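Local coordinates for cutinase-like protein (Cryptococcus sp., PDB 2CZQ) that probably hydrolyses carboxylic esters as a cutinase-like enzyme of the alpha/beta hydrolase fold, at residues A88-T100 and A144-K156. Sequence-based numbering, arbitrary orientation.
Sequences AAATVVALQQLGT and AYQGSVPSGWVSK
L95 on helix 86-98 meets the indole of W153 and the ring of P150. Its CB lies 3.8 Å from both P150 CD and W153 NE1, and CG stands 4.2 Å from W153 CD2. There the chain branches: CD1 turns to V149 CG1 and toward the CG-CD2 bond of W153, while CD2 stands over one indole face, 3.6 Å from the centroid of the six-membered ring and only 5° off its normal, a CH-pi contact. With CG anti to the carbonyl carbon (chi1 -50°), CD1 continuing the chain and CD2 branching off it, the forked leucine can serve valine and indole at once. The indole NE1 gives a weak, bent hydrogen bond to G99 O (2.9 Å), the carbonyl just past the helix end, and a water in the ring plane donates to L95 O and accepts weakly from NE1. Tryptophan thus suits the place twice over, with an apolar face for leucine and an N-H directed to the G99 carbonyl. F105 meets the same indole edge-to-face.

The next residue, Q96, crosses P150 at about a right angle and stretches to the backbone of 146-148. Its NE2 donates to Q146 O at 3.2 Å, on a lone pair, and to S148 O at 3.1 Å, nearly straight (171°). Both acceptors lie close to the amide plane, so the two N-H groups fix the amide's rotation; a second water links OE1 to Q146 O. Glutamine's long chain suits this reach. G147, lacking a side chain, brings its C within 3.6 Å of Q96 NE2. Q146 lays its CG against V93 CG2, its amide beside A89 and hydrogen-bonded to D118.

Loop 147-156 thus flanks the strand 78-84, probable nucleophile elbow and helix 86-98 unit of the alpha/beta hydrolase fold before entering strand 157-160.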
ATOM      1  N   ALA A  88      -6.187  -0.133  -1.529  1.00  4.41           N
ATOM      2  CA  ALA A  88      -5.730   0.027  -0.153  1.00  4.62           C
ATOM      3  C   ALA A  88      -6.592  -0.809   0.793  1.00  4.55           C
ATOM      4  O   ALA A  88      -6.062  -1.505   1.655  1.00  4.71           O
ATOM      5  CB  ALA A  88      -5.721   1.497   0.259  1.00  4.60           C
ATOM      6  N   ALA A  89      -7.912  -0.750   0.625  1.00  4.59           N
ATOM      7  CA  ALA A  89      -8.818  -1.562   1.429  1.00  4.74           C
ATOM      8  C   ALA A  89      -8.523  -3.050   1.235  1.00  4.71           C
ATOM      9  O   ALA A  89      -8.443  -3.809   2.202  1.00  4.83           O
ATOM     10  CB  ALA A  89     -10.266  -1.243   1.094  1.00  5.10           C
ATOM     11  N   ALA A  90      -8.334  -3.469  -0.015  1.00  4.70           N
ATOM     12  CA  ALA A  90      -8.016  -4.875  -0.281  1.00  4.76           C
ATOM     13  C   ALA A  90      -6.732  -5.304   0.427  1.00  4.52           C
ATOM     14  O   ALA A  90      -6.623  -6.437   0.912  1.00  4.92           O
ATOM     15  CB  ALA A  90      -7.903  -5.125  -1.771  1.00  5.33           C
ATOM     16  N   THR A  91      -5.766  -4.394   0.487  1.00  4.32           N
ATOM     17  CA  THR A  91      -4.497  -4.652   1.159  1.00  4.64           C
ATOM     18  C   THR A  91      -4.679  -4.751   2.673  1.00  4.41           C
ATOM     19  O   THR A  91      -4.153  -5.667   3.307  1.00  4.63           O
ATOM     20  CB  THR A  91      -3.482  -3.559   0.801  1.00  4.67           C
ATOM     21  OG1 THR A  91      -3.262  -3.550  -0.618  1.00  4.99           O
ATOM     22  CG2 THR A  91      -2.116  -3.869   1.395  1.00  5.09           C
ATOM     23  N   VAL A  92      -5.424  -3.808   3.251  1.00  4.59           N
ATOM     24  CA  VAL A  92      -5.728  -3.838   4.678  1.00  4.72           C
ATOM     25  C   VAL A  92      -6.360  -5.176   5.069  1.00  4.85           C
ATOM     26  O   VAL A  92      -5.965  -5.791   6.061  1.00  5.19           O
ATOM     27  CB  VAL A  92      -6.645  -2.659   5.065  1.00  4.93           C
ATOM     28  CG1 VAL A  92      -7.209  -2.840   6.468  1.00  5.53           C
ATOM     29  CG2 VAL A  92      -5.890  -1.341   4.948  1.00  5.20           C
ATOM     30  N   VAL A  93      -7.329  -5.627   4.282  1.00  5.01           N
ATOM     31  CA  VAL A  93      -7.999  -6.884   4.582  1.00  5.27           C
ATOM     32  C   VAL A  93      -7.039  -8.067   4.433  1.00  4.80           C
ATOM     33  O   VAL A  93      -7.107  -9.020   5.213  1.00  5.11           O
ATOM     34  CB  VAL A  93      -9.302  -7.030   3.768  1.00  5.31           C
ATOM     35  CG1 VAL A  93      -9.973  -8.378   4.022  1.00  6.16           C
ATOM     36  CG2 VAL A  93     -10.254  -5.894   4.132  1.00  6.60           C
ATOM     37  N   ALA A  94      -6.110  -7.988   3.479  1.00  4.97           N
ATOM     38  CA  ALA A  94      -5.050  -8.993   3.397  1.00  5.11           C
ATOM     39  C   ALA A  94      -4.242  -9.050   4.691  1.00  5.12           C
ATOM     40  O   ALA A  94      -3.936 -10.135   5.181  1.00  5.52           O
ATOM     41  CB  ALA A  94      -4.133  -8.745   2.199  1.00  5.59           C
ATOM     42  N   LEU A  95      -3.904  -7.894   5.260  1.00  5.13           N
ATOM     43  CA  LEU A  95      -3.152  -7.876   6.518  1.00  5.08           C
ATOM     44  C   LEU A  95      -3.941  -8.552   7.630  1.00  5.12           C
ATOM     45  O   LEU A  95      -3.389  -9.312   8.432  1.00  5.42           O
ATOM     46  CB  LEU A  95      -2.801  -6.454   6.947  1.00  5.42           C
ATOM     47  CG  LEU A  95      -2.152  -5.525   5.920  1.00  5.51           C
ATOM     48  CD1 LEU A  95      -1.740  -4.226   6.590  1.00  6.61           C
ATOM     49  CD2 LEU A  95      -0.959  -6.176   5.218  1.00  6.17           C
ATOM     50  N   GLN A  96      -5.241  -8.268   7.672  1.00  5.27           N
ATOM     51  CA  GLN A  96      -6.124  -8.857   8.671  1.00  5.45           C
ATOM     52  C   GLN A  96      -6.149 -10.381   8.564  1.00  5.54           C
ATOM     53  O   GLN A  96      -6.191 -11.081   9.576  1.00  6.59           O
ATOM     54  CB  GLN A  96      -7.537  -8.287   8.535  1.00  5.49           C
ATOM     55  CG  GLN A  96      -7.618  -6.788   8.805  1.00  5.78           C
ATOM     56  CD  GLN A  96      -8.945  -6.174   8.391  1.00  6.26           C
ATOM     57  OE1 GLN A  96      -9.800  -6.842   7.806  1.00  6.88           O
ATOM     58  NE2 GLN A  96      -9.114  -4.887   8.679  1.00  6.19           N
ATOM     59  N   GLN A  97      -6.107 -10.889   7.335  1.00  5.63           N
ATOM     60  CA  GLN A  97      -6.128 -12.326   7.092  1.00  6.16           C
ATOM     61  C   GLN A  97      -4.769 -12.983   7.303  1.00  6.62           C
ATOM     62  O   GLN A  97      -4.705 -14.126   7.753  1.00  7.38           O
ATOM     63  CB  GLN A  97      -6.622 -12.623   5.681  1.00  6.05           C
ATOM     64  CG  GLN A  97      -8.102 -12.359   5.516  1.00  6.13           C
ATOM     65  CD  GLN A  97      -8.618 -12.719   4.141  1.00  6.23           C
ATOM     66  OE1 GLN A  97      -8.002 -13.503   3.419  1.00  7.11           O
ATOM     67  NE2 GLN A  97      -9.760 -12.150   3.774  1.00  6.79           N
ATOM     68  N   LEU A  98      -3.692 -12.278   6.974  1.00  6.71           N
ATOM     69  CA  LEU A  98      -2.351 -12.837   7.123  1.00  7.69           C
ATOM     70  C   LEU A  98      -1.937 -13.010   8.577  1.00  8.13           C
ATOM     71  O   LEU A  98      -1.173 -13.914   8.906  1.00  9.54           O
ATOM     72  CB  LEU A  98      -1.317 -11.979   6.400  1.00  7.84           C
ATOM     73  CG  LEU A  98      -1.342 -12.021   4.871  1.00  8.37           C
ATOM     74  CD1 LEU A  98      -0.407 -10.968   4.307  1.00 10.03           C
ATOM     75  CD2 LEU A  98      -1.000 -13.404   4.333  1.00  9.92           C
ATOM     76  N   GLY A  99      -2.438 -12.146   9.450  1.00  8.70           N
ATOM     77  CA  GLY A  99      -2.023 -12.170  10.838  1.00  9.67           C
ATOM     78  C   GLY A  99      -0.688 -11.481  11.029  1.00 10.25           C
ATOM     79  O   GLY A  99      -0.147 -10.874  10.101  1.00 10.37           O
ATOM     80  N   THR A 100      -0.157 -11.581  12.244  1.00 11.19           N
ATOM     81  CA  THR A 100       1.003 -10.788  12.650  1.00 12.66           C
ATOM     82  C   THR A 100       2.201 -11.650  13.024  1.00 13.23           C
ATOM     83  O   THR A 100       3.114 -11.197  13.720  1.00 13.65           O
ATOM     84  CB  THR A 100       0.643  -9.840  13.820  1.00 13.11           C
ATOM     85  OG1 THR A 100       0.060 -10.594  14.889  1.00 14.14           O
ATOM     86  CG2 THR A 100      -0.451  -8.858  13.417  1.00 13.91           C
ATOM     87  N   ALA A 144     -15.185   1.927   9.700  1.00  6.22           N
ATOM     88  CA  ALA A 144     -16.143   1.476  10.707  1.00  7.23           C
ATOM     89  C   ALA A 144     -16.600   0.038  10.488  1.00  7.54           C
ATOM     90  O   ALA A 144     -16.757  -0.708  11.456  1.00  8.86           O
ATOM     91  CB  ALA A 144     -17.337   2.422  10.785  1.00  7.85           C
ATOM     92  N   TYR A 145     -16.798  -0.360   9.233  1.00  7.36           N
ATOM     93  CA  TYR A 145     -17.229  -1.729   8.967  1.00  7.71           C
ATOM     94  C   TYR A 145     -16.115  -2.652   8.500  1.00  7.21           C
ATOM     95  O   TYR A 145     -16.158  -3.841   8.789  1.00  8.33           O
ATOM     96  CB  TYR A 145     -18.413  -1.790   7.996  1.00  8.31           C
ATOM     97  CG  TYR A 145     -18.127  -1.212   6.641  1.00  8.29           C
ATOM     98  CD1 TYR A 145     -17.544  -1.978   5.637  1.00  8.78           C
ATOM     99  CD2 TYR A 145     -18.437   0.110   6.360  1.00  8.57           C
ATOM    100  CE1 TYR A 145     -17.269  -1.438   4.385  1.00  8.75           C
ATOM    101  CE2 TYR A 145     -18.179   0.656   5.117  1.00  8.88           C
ATOM    102  CZ  TYR A 145     -17.586  -0.119   4.136  1.00  8.57           C
ATOM    103  OH  TYR A 145     -17.339   0.453   2.912  1.00  9.31           O
ATOM    104  N   GLN A 146     -15.135  -2.121   7.773  1.00  6.34           N
ATOM    105  CA  GLN A 146     -14.108  -2.956   7.157  1.00  5.80           C
ATOM    106  C   GLN A 146     -12.892  -3.154   8.063  1.00  5.91           C
ATOM    107  O   GLN A 146     -12.100  -4.079   7.858  1.00  6.61           O
ATOM    108  CB  GLN A 146     -13.706  -2.348   5.814  1.00  5.81           C
ATOM    109  CG  GLN A 146     -12.888  -3.239   4.890  1.00  5.91           C
ATOM    110  CD  GLN A 146     -12.918  -2.753   3.454  1.00  5.51           C
ATOM    111  OE1 GLN A 146     -12.933  -3.558   2.516  1.00  7.54           O
ATOM    112  NE2 GLN A 146     -12.938  -1.445   3.272  1.00  3.91           N
ATOM    113  N   GLY A 147     -12.756  -2.299   9.073  1.00  5.99           N
ATOM    114  CA  GLY A 147     -11.625  -2.368   9.971  1.00  6.15           C
ATOM    115  C   GLY A 147     -10.413  -1.646   9.430  1.00  5.84           C
ATOM    116  O   GLY A 147     -10.478  -0.939   8.422  1.00  6.99           O
ATOM    117  N   SER A 148      -9.296  -1.852  10.115  1.00  6.26           N
ATOM    118  CA  SER A 148      -8.112  -1.027   9.950  1.00  6.40           C
ATOM    119  C   SER A 148      -6.857  -1.879   9.795  1.00  6.10           C
ATOM    120  O   SER A 148      -6.898  -3.106   9.916  1.00  6.33           O
ATOM    121  CB  SER A 148      -7.964  -0.131  11.178  1.00  7.18           C
ATOM    122  OG  SER A 148      -7.861  -0.919  12.351  1.00  9.49           O
ATOM    123  N   VAL A 149      -5.740  -1.212   9.518  1.00  6.29           N
ATOM    124  CA  VAL A 149      -4.431  -1.845   9.608  1.00  6.27           C
ATOM    125  C   VAL A 149      -4.296  -2.420  11.021  1.00  6.52           C
ATOM    126  O   VAL A 149      -4.428  -1.675  11.993  1.00  7.12           O
ATOM    127  CB  VAL A 149      -3.307  -0.809   9.363  1.00  6.22           C
ATOM    128  CG1 VAL A 149      -1.932  -1.413   9.624  1.00  6.85           C
ATOM    129  CG2 VAL A 149      -3.385  -0.241   7.951  1.00  6.65           C
ATOM    130  N   PRO A 150      -4.069  -3.728  11.167  1.00  6.57           N
ATOM    131  CA  PRO A 150      -3.923  -4.298  12.515  1.00  7.06           C
ATOM    132  C   PRO A 150      -2.729  -3.712  13.260  1.00  7.24           C
ATOM    133  O   PRO A 150      -1.718  -3.360  12.652  1.00  6.91           O
ATOM    134  CB  PRO A 150      -3.719  -5.791  12.254  1.00  7.36           C
ATOM    135  CG  PRO A 150      -4.288  -6.013  10.893  1.00  7.26           C
ATOM    136  CD  PRO A 150      -3.974  -4.760  10.116  1.00  6.58           C
ATOM    137  N   SER A 151      -2.853  -3.617  14.580  1.00  7.84           N
ATOM    138  CA  SER A 151      -1.806  -3.028  15.412  1.00  8.54           C
ATOM    139  C   SER A 151      -0.417  -3.611  15.137  1.00  7.89           C
ATOM    140  O   SER A 151       0.565  -2.877  15.101  1.00  7.97           O
ATOM    141  CB  SER A 151      -2.166  -3.118  16.898  0.65  9.40           C
ATOM    142  OG  SER A 151      -2.231  -4.461  17.325  0.65 11.04           O
ATOM    143  N   GLY A 152      -0.343  -4.923  14.916  1.00  7.55           N
ATOM    144  CA  GLY A 152       0.926  -5.602  14.693  1.00  7.24           C
ATOM    145  C   GLY A 152       1.582  -5.328  13.348  1.00  6.76           C
ATOM    146  O   GLY A 152       2.721  -5.746  13.127  1.00  7.47           O
ATOM    147  N   TRP A 153       0.869  -4.632  12.461  1.00  6.38           N
ATOM    148  CA  TRP A 153       1.381  -4.221  11.153  1.00  6.11           C
ATOM    149  C   TRP A 153       1.779  -2.746  11.102  1.00  6.17           C
ATOM    150  O   TRP A 153       2.472  -2.319  10.174  1.00  6.23           O
ATOM    151  CB  TRP A 153       0.321  -4.464  10.082  1.00  6.08           C
ATOM    152  CG  TRP A 153       0.175  -5.882   9.650  1.00  5.86           C
ATOM    153  CD1 TRP A 153      -0.664  -6.823  10.171  1.00  6.46           C
ATOM    154  CD2 TRP A 153       0.882  -6.522   8.591  1.00  5.85           C
ATOM    155  NE1 TRP A 153      -0.524  -8.012   9.495  1.00  6.44           N
ATOM    156  CE2 TRP A 153       0.420  -7.852   8.515  1.00  5.99           C
ATOM    157  CE3 TRP A 153       1.866  -6.102   7.685  1.00  6.48           C
ATOM    158  CZ2 TRP A 153       0.908  -8.764   7.573  1.00  6.92           C
ATOM    159  CZ3 TRP A 153       2.349  -7.006   6.752  1.00  7.73           C
ATOM    160  CH2 TRP A 153       1.867  -8.321   6.703  1.00  7.60           C
ATOM    161  N   VAL A 154       1.326  -1.960  12.077  1.00  6.41           N
ATOM    162  CA  VAL A 154       1.465  -0.507  12.014  1.00  6.62           C
ATOM    163  C   VAL A 154       2.921  -0.049  11.866  1.00  6.72           C
ATOM    164  O   VAL A 154       3.202   0.880  11.108  1.00  6.60           O
ATOM    165  CB  VAL A 154       0.767   0.165  13.219  1.00  6.76           C
ATOM    166  CG1 VAL A 154       1.116   1.644  13.309  1.00  7.55           C
ATOM    167  CG2 VAL A 154      -0.744  -0.016  13.120  1.00  7.77           C
ATOM    168  N   SER A 155       3.842  -0.708  12.567  1.00  6.90           N
ATOM    169  CA  SER A 155       5.238  -0.275  12.577  1.00  7.81           C
ATOM    170  C   SER A 155       5.948  -0.390  11.227  1.00  7.70           C
ATOM    171  O   SER A 155       6.989   0.233  11.029  1.00  9.26           O
ATOM    172  CB  SER A 155       6.029  -1.012  13.654  1.00  8.48           C
ATOM    173  OG  SER A 155       6.233  -2.362  13.296  1.00  9.37           O
ATOM    174  N   LYS A 156       5.393  -1.173  10.304  1.00  7.03           N
ATOM    175  CA  LYS A 156       5.973  -1.265   8.966  1.00  6.80           C
ATOM    176  C   LYS A 156       4.984  -0.837   7.878  1.00  5.97           C
ATOM    177  O   LYS A 156       5.110  -1.225   6.721  1.00  5.75           O
ATOM    178  CB  LYS A 156       6.574  -2.649   8.703  1.00  7.29           C
ATOM    179  CG  LYS A 156       5.583  -3.786   8.736  1.00  7.96           C
ATOM    180  CD  LYS A 156       6.314  -5.110   8.594  1.00  9.17           C
ATOM    181  CE  LYS A 156       5.366  -6.274   8.805  1.00  8.72           C
ATOM    182  NZ  LYS A 156       6.035  -7.588   8.569  1.00  8.08           N
TER
HETATM  183  O   HOH W   1      -2.868  -9.136  11.137  1.00 14.63           O
HETATM  184  O   HOH W   2     -12.652  -6.583   6.839  1.00  8.56           O